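Local coordinates for protein alpha-fucosidase (Bifidobacterium bifidum, PDB 2EAB) that probably hydrolyses terminal alpha-1,2-linked L-fucose from glycans, this chain being the glycoside hydrolase family 95 catalytic part of a longer membrane protein, at residues A[76-81]-A[282-287]; A[290-295]-A[488-493]. One frame throughout, in Å; residues are numbered along the deposited sequence.

Contact 1 and contact 2 lie side by side, their centres about 7 Å apart, where the N-terminal beta-sandwich region meets the helical region, an (alpha/alpha)6 barrel in this family. They come in series: 76-81 meets 282-287 before 290-295 meets 488-493. Both 282-287 and 290-295 belong to the connection from strand 273-282 to helix 297-314, so one connecting chain packs first against the sandwich loop and then against a loop of the catalytic domain. Two probable hydrogen bonds join the contacts directly, Y284 OH to A489 O and Y490 OH to W80 O. A bound calcium ion, held partly by E77, lies close by and ties the same two regions together.

Contact 1: A[76-81]-A[282-287]; sequences EETLWT and TDYKQK. With CA (calcium ion), chain C.
T78 and T282 meet through their hydroxyls, with T282 OG1 donating to T78 OG1 at 2.6 Å. T78 extends the chain of bonds: its OG1 donates to E76 OE2, also at 2.6 Å, which receives it on its syn lone pair. The same carboxylate oxygen takes the backbone N of T78 from above its plane, 2.8 Å from N to OE2. At the other end, Y284 N donates to T282 OG1 at 2.9 Å, closing an ST turn. Four polar groups thus run in one direction, from the amide of Y284 to a carboxylate that should be a strong acceptor. A water doubles the link, donating to E76 OE1 and T78 OG1 and accepting from T282 N.

The apolar side of T78 faces Y284. T78 CB lies 3.5 Å from Y284 CB. With chi1 at 69°, T78 OG1 sits between the backbone N and the carbonyl carbon and meets T282, while CG2, anti to the carbonyl carbon, meets the ring obliquely, 3.6 Å from Y284 CD2. T282 CG2 in turn rests 3.9 Å from L79 CD1. The type I turn from E76 to L79 places T78 between T282 and Y284; E77, in the same turn, reaches the calcium ion with OE2 at 2.7 Å, which S386 O and L393 O also bind.

In the fold, 76-81 leaves strand 69-76 of the seven-stranded sheet and 282-287 leaves strand 273-282 of the nine-stranded one, so the contact joins the two sheets at adjoining strand ends; L79 also packs on strand 228-235, and Y284 OH bonds A489 O in the catalytic domain.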
loop_
_atom_site.group_PDB
_atom_site.type_symbol
_atom_site.label_atom_id
_atom_site.label_comp_id
_atom_site.label_asym_id
_atom_site.label_seq_id
_atom_site.Cartn_x
_atom_site.Cartn_y
_atom_site.Cartn_z
ATOM N N GLU A 76 7.676 -13.363 9.491
ATOM C CA GLU A 76 8.339 -12.172 10.018
ATOM C C GLU A 76 8.809 -11.335 8.824
ATOM O O GLU A 76 9.387 -11.867 7.864
ATOM C CB GLU A 76 9.499 -12.533 10.951
ATOM C CG GLU A 76 9.875 -11.429 11.952
ATOM C CD GLU A 76 10.906 -10.434 11.441
ATOM O OE1 GLU A 76 11.157 -9.430 12.159
ATOM O OE2 GLU A 76 11.473 -10.656 10.347
ATOM N N GLU A 77 8.580 -10.026 8.911
ATOM C CA GLU A 77 8.708 -9.103 7.774
ATOM C C GLU A 77 10.092 -9.045 7.129
ATOM O O GLU A 77 10.206 -8.650 5.970
ATOM C CB GLU A 77 8.296 -7.687 8.194
ATOM C CG GLU A 77 9.176 -7.138 9.313
ATOM C CD GLU A 77 9.081 -5.645 9.541
ATOM O OE1 GLU A 77 9.629 -5.210 10.577
ATOM O OE2 GLU A 77 8.496 -4.913 8.709
ATOM N N THR A 78 11.135 -9.397 7.878
ATOM C CA THR A 78 12.497 -9.264 7.361
ATOM C C THR A 78 13.107 -10.556 6.827
ATOM O O THR A 78 14.289 -10.567 6.475
ATOM C CB THR A 78 13.475 -8.637 8.396
ATOM O OG1 THR A 78 13.700 -9.548 9.481
ATOM C CG2 THR A 78 12.937 -7.316 8.939
ATOM N N LEU A 79 12.320 -11.631 6.747
ATOM C CA LEU A 79 12.853 -12.904 6.259
ATOM C C LEU A 79 12.907 -12.876 4.737
ATOM O O LEU A 79 12.003 -13.343 4.042
ATOM C CB LEU A 79 12.060 -14.103 6.789
ATOM C CG LEU A 79 12.821 -15.432 6.666
ATOM C CD1 LEU A 79 13.969 -15.512 7.675
ATOM C CD2 LEU A 79 11.890 -16.606 6.840
ATOM N N TRP A 80 14.002 -12.301 4.249
ATOM C CA TRP A 80 14.219 -11.995 2.847
ATOM C C TRP A 80 15.528 -12.619 2.375
ATOM O O TRP A 80 16.577 -12.386 2.975
ATOM C CB TRP A 80 14.327 -10.472 2.694
ATOM C CG TRP A 80 13.075 -9.765 2.281
ATOM C CD1 TRP A 80 12.087 -9.253 3.079
ATOM C CD2 TRP A 80 12.710 -9.456 0.941
ATOM N NE1 TRP A 80 11.120 -8.649 2.295
ATOM C CE2 TRP A 80 11.483 -8.763 0.979
ATOM C CE3 TRP A 80 13.317 -9.694 -0.299
ATOM C CZ2 TRP A 80 10.842 -8.319 -0.184
ATOM C CZ3 TRP A 80 12.686 -9.257 -1.447
ATOM C CH2 TRP A 80 11.459 -8.579 -1.381
ATOM N N THR A 81 15.465 -13.409 1.307
ATOM C CA THR A 81 16.680 -13.828 0.615
ATOM C C THR A 81 17.163 -12.693 -0.298
ATOM O O THR A 81 16.482 -11.681 -0.451
ATOM C CB THR A 81 16.463 -15.105 -0.216
ATOM O OG1 THR A 81 15.396 -14.883 -1.141
ATOM C CG2 THR A 81 16.139 -16.306 0.672
ATOM N N THR A 282 15.264 -11.677 12.891
ATOM C CA THR A 282 16.464 -11.916 12.114
ATOM C C THR A 282 17.481 -10.840 12.475
ATOM O O THR A 282 17.168 -9.904 13.226
ATOM C CB THR A 282 16.212 -11.836 10.591
ATOM O OG1 THR A 282 16.069 -10.465 10.201
ATOM C CG2 THR A 282 14.977 -12.627 10.174
ATOM N N ASP A 283 18.684 -10.967 11.920
ATOM C CA ASP A 283 19.691 -9.915 12.014
ATOM C C ASP A 283 19.657 -8.941 10.826
ATOM O O ASP A 283 20.638 -8.248 10.568
ATOM C CB ASP A 283 21.099 -10.509 12.215
ATOM C CG ASP A 283 21.611 -11.264 10.998
ATOM O OD1 ASP A 283 20.793 -11.765 10.201
ATOM O OD2 ASP A 283 22.850 -11.371 10.855
ATOM N N TYR A 284 18.533 -8.888 10.107
ATOM C CA TYR A 284 18.347 -7.879 9.063
ATOM C C TYR A 284 18.481 -6.473 9.644
ATOM O O TYR A 284 18.060 -6.224 10.771
ATOM C CB TYR A 284 16.963 -8.008 8.412
ATOM C CG TYR A 284 16.680 -6.892 7.432
ATOM C CD1 TYR A 284 17.156 -6.962 6.127
ATOM C CD2 TYR A 284 15.969 -5.750 7.816
ATOM C CE1 TYR A 284 16.941 -5.931 5.221
ATOM C CE2 TYR A 284 15.741 -4.710 6.918
ATOM C CZ TYR A 284 16.224 -4.809 5.625
ATOM O OH TYR A 284 15.995 -3.771 4.741
ATOM N N LYS A 285 19.054 -5.556 8.872
ATOM C CA LYS A 285 18.913 -4.133 9.172
ATOM C C LYS A 285 18.852 -3.384 7.858
ATOM O O LYS A 285 19.567 -3.725 6.920
ATOM C CB LYS A 285 20.074 -3.626 10.031
ATOM C CG LYS A 285 19.865 -2.236 10.625
ATOM C CD LYS A 285 21.005 -1.865 11.568
ATOM C CE LYS A 285 20.916 -0.424 12.066
ATOM N NZ LYS A 285 19.664 -0.149 12.819
ATOM N N GLN A 286 18.007 -2.361 7.789
ATOM C CA GLN A 286 17.954 -1.523 6.598
ATOM C C GLN A 286 19.092 -0.511 6.701
ATOM O O GLN A 286 18.905 0.630 7.154
ATOM C CB GLN A 286 16.594 -0.843 6.432
ATOM C CG GLN A 286 16.455 -0.195 5.055
ATOM C CD GLN A 286 15.079 0.362 4.776
ATOM O OE1 GLN A 286 14.244 0.509 5.671
ATOM N NE2 GLN A 286 14.834 0.679 3.520
ATOM N N LYS A 287 20.277 -0.969 6.303
ATOM C CA LYS A 287 21.521 -0.233 6.471
ATOM C C LYS A 287 22.441 -0.605 5.319
ATOM O O LYS A 287 22.970 -1.710 5.273
ATOM C CB LYS A 287 22.177 -0.591 7.816
ATOM C CG LYS A 287 23.459 0.188 8.106
ATOM C CD LYS A 287 24.000 -0.057 9.511
ATOM C CE LYS A 287 25.258 -0.907 9.502
ATOM N NZ LYS A 287 26.057 -0.715 10.750
HETATM CA CA CA C . 6.066 -4.656 7.621
HETATM O O HOH W 1 13.815 -9.095 12.611
#

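Contact 2: A[290-295]-A[488-493]; sequences SYRTGE and TAYGWT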
loop_
_atom_site.group_PDB
_atom_site.type_symbol
_atom_site.label_atom_id
_atom_site.label_comp_id
_atom_site.label_asym_id
_atom_site.label_seq_id
_atom_site.Cartn_x
_atom_site.Cartn_y
_atom_site.Cartn_z
ATOM N N SER A 290 25.635 -3.350 4.065
ATOM C CA SER A 290 25.699 -4.707 4.639
ATOM C C SER A 290 24.347 -5.313 4.996
ATOM O O SER A 290 24.210 -6.533 5.052
ATOM C CB SER A 290 26.598 -4.733 5.874
ATOM O OG SER A 290 25.967 -4.109 6.981
ATOM N N TYR A 291 23.372 -4.453 5.272
ATOM C CA TYR A 291 22.011 -4.867 5.629
ATOM C C TYR A 291 21.937 -5.888 6.771
ATOM O O TYR A 291 21.106 -6.799 6.753
ATOM C CB TYR A 291 21.228 -5.344 4.398
ATOM C CG TYR A 291 20.969 -4.222 3.421
ATOM C CD1 TYR A 291 19.840 -3.425 3.537
ATOM C CD2 TYR A 291 21.875 -3.939 2.400
ATOM C CE1 TYR A 291 19.608 -2.378 2.651
ATOM C CE2 TYR A 291 21.656 -2.897 1.505
ATOM C CZ TYR A 291 20.526 -2.117 1.638
ATOM O OH TYR A 291 20.330 -1.086 0.744
ATOM N N ARG A 292 22.796 -5.706 7.774
ATOM C CA ARG A 292 22.803 -6.556 8.970
ATOM C C ARG A 292 22.988 -5.735 10.237
ATOM O O ARG A 292 23.603 -4.670 10.204
ATOM C CB ARG A 292 23.915 -7.610 8.897
ATOM C CG ARG A 292 23.809 -8.593 7.741
ATOM C CD ARG A 292 22.587 -9.498 7.870
ATOM N NE ARG A 292 22.597 -10.574 6.878
ATOM C CZ ARG A 292 22.115 -10.471 5.643
ATOM N NH1 ARG A 292 21.567 -9.334 5.221
ATOM N NH2 ARG A 292 22.183 -11.510 4.824
ATOM N N THR A 293 22.472 -6.244 11.353
ATOM C CA THR A 293 22.663 -5.585 12.647
ATOM C C THR A 293 24.090 -5.733 13.167
ATOM O O THR A 293 24.543 -4.908 13.968
ATOM C CB THR A 293 21.731 -6.143 13.728
ATOM O OG1 THR A 293 21.987 -7.542 13.887
ATOM C CG2 THR A 293 20.269 -5.911 13.364
ATOM N N GLY A 294 24.784 -6.785 12.738
ATOM C CA GLY A 294 26.104 -7.105 13.285
ATOM C C GLY A 294 26.044 -8.050 14.473
ATOM O O GLY A 294 27.081 -8.416 15.029
ATOM N N GLU A 295 24.836 -8.440 14.875
ATOM C CA GLU A 295 24.659 -9.413 15.951
ATOM C C GLU A 295 25.154 -10.787 15.542
ATOM O O GLU A 295 25.101 -11.151 14.363
ATOM C CB GLU A 295 23.186 -9.541 16.325
ATOM C CG GLU A 295 22.576 -8.352 17.015
ATOM C CD GLU A 295 21.074 -8.464 17.045
ATOM O OE1 GLU A 295 20.456 -8.374 15.960
ATOM O OE2 GLU A 295 20.511 -8.661 18.140
ATOM N N THR A 488 13.377 -4.603 -3.272
ATOM C CA THR A 488 13.534 -5.644 -2.260
ATOM C C THR A 488 13.900 -5.019 -0.915
ATOM O O THR A 488 13.875 -3.797 -0.757
ATOM C CB THR A 488 14.639 -6.651 -2.647
ATOM O OG1 THR A 488 15.908 -6.002 -2.541
ATOM C CG2 THR A 488 14.437 -7.212 -4.051
ATOM N N ALA A 489 14.270 -5.861 0.042
ATOM C CA ALA A 489 14.782 -5.406 1.331
ATOM C C ALA A 489 16.230 -4.899 1.258
ATOM O O ALA A 489 16.745 -4.370 2.246
ATOM C CB ALA A 489 14.665 -6.525 2.359
ATOM N N TYR A 490 16.887 -5.060 0.107
ATOM C CA TYR A 490 18.344 -4.913 0.017
ATOM C C TYR A 490 18.841 -3.946 -1.058
ATOM O O TYR A 490 19.922 -4.140 -1.635
ATOM C CB TYR A 490 18.995 -6.283 -0.187
ATOM C CG TYR A 490 18.681 -7.295 0.886
ATOM C CD1 TYR A 490 19.140 -7.117 2.187
ATOM C CD2 TYR A 490 17.946 -8.443 0.598
ATOM C CE1 TYR A 490 18.871 -8.045 3.173
ATOM C CE2 TYR A 490 17.660 -9.379 1.584
ATOM C CZ TYR A 490 18.134 -9.175 2.871
ATOM O OH TYR A 490 17.872 -10.087 3.871
ATOM N N GLY A 491 18.085 -2.887 -1.327
ATOM C CA GLY A 491 18.563 -1.878 -2.268
ATOM C C GLY A 491 18.755 -2.389 -3.689
ATOM O O GLY A 491 19.723 -2.020 -4.363
ATOM N N TRP A 492 17.818 -3.229 -4.136
ATOM C CA TRP A 492 17.752 -3.727 -5.513
ATOM C C TRP A 492 17.106 -2.640 -6.379
ATOM O O TRP A 492 15.940 -2.737 -6.793
ATOM C CB TRP A 492 16.929 -5.007 -5.533
ATOM C CG TRP A 492 16.911 -5.791 -6.810
ATOM C CD1 TRP A 492 15.886 -5.871 -7.708
ATOM C CD2 TRP A 492 17.939 -6.660 -7.298
ATOM N NE1 TRP A 492 16.219 -6.724 -8.739
ATOM C CE2 TRP A 492 17.471 -7.225 -8.505
ATOM C CE3 TRP A 492 19.215 -7.007 -6.836
ATOM C CZ2 TRP A 492 18.230 -8.125 -9.247
ATOM C CZ3 TRP A 492 19.965 -7.908 -7.575
ATOM C CH2 TRP A 492 19.473 -8.450 -8.770
ATOM N N THR A 493 17.888 -1.598 -6.641
ATOM C CA THR A 493 17.398 -0.396 -7.303
ATOM C C THR A 493 17.715 -0.391 -8.790
ATOM O O THR A 493 17.255 0.489 -9.518
ATOM C CB THR A 493 17.943 0.889 -6.641
ATOM O OG1 THR A 493 19.374 0.843 -6.599
ATOM C CG2 THR A 493 17.432 0.998 -5.217
#
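Y291 and Y490 form an offset T-shaped aromatic pair at the seam between the connecting segment that precedes helix 297-314 and a loop of the family 95 catalytic domain. The edge of Y490 is directed at the face of Y291; the ring centroids are 5.6 Å apart and the planes stand at 89°. Besides its ring, Y490 offers its backbone: its CA lies over the centre of the Y291 ring, 3.9 Å from the centroid and 12° from the normal, a CH-pi contact. Y291 therefore lies across the main chain of 489-491 as well as beside the Y490 ring, whose edge is met in turn by Y291 CB, 3.5 Å from Y490 CD1. With its CG anti to the carbonyl carbon (chi1 -66°), Y291 reaches along this loop until OH comes 3.5 Å from G491 N, an approach that is packing rather than a hydrogen bond. G491 has no side chain to obstruct the phenol.

R292 borders the Y490 ring from the side of its CE1, 3.6 Å from NH1. Its chain bends at chi2 and folds back, and NH1 donates to Y291 O at 3.0 Å, which helps hold the guanidinium beside Y490, together with a weak bond from NH2 to N238 O. Y291 O lies in the guanidinium plane, whereas NH1 stands above the carbonyl plane. Y490 CE1 lies at the guanidinium edge and the planes are tilted, so the groups do not stack. Within the catalytic loop, A489 CB sits over one face of the Y490 ring, and T488 OG1 accepts from Y490 N in an ST turn.

Through W80 O, bonded to its OH, and the hydroxyl of Y90, bonded to its O, Y490 reaches the N-terminal region, while T488 O bonds Y447 of helix 442-450; the tyrosine pair thus sits where the connection to helix 297-314 passes over that junction.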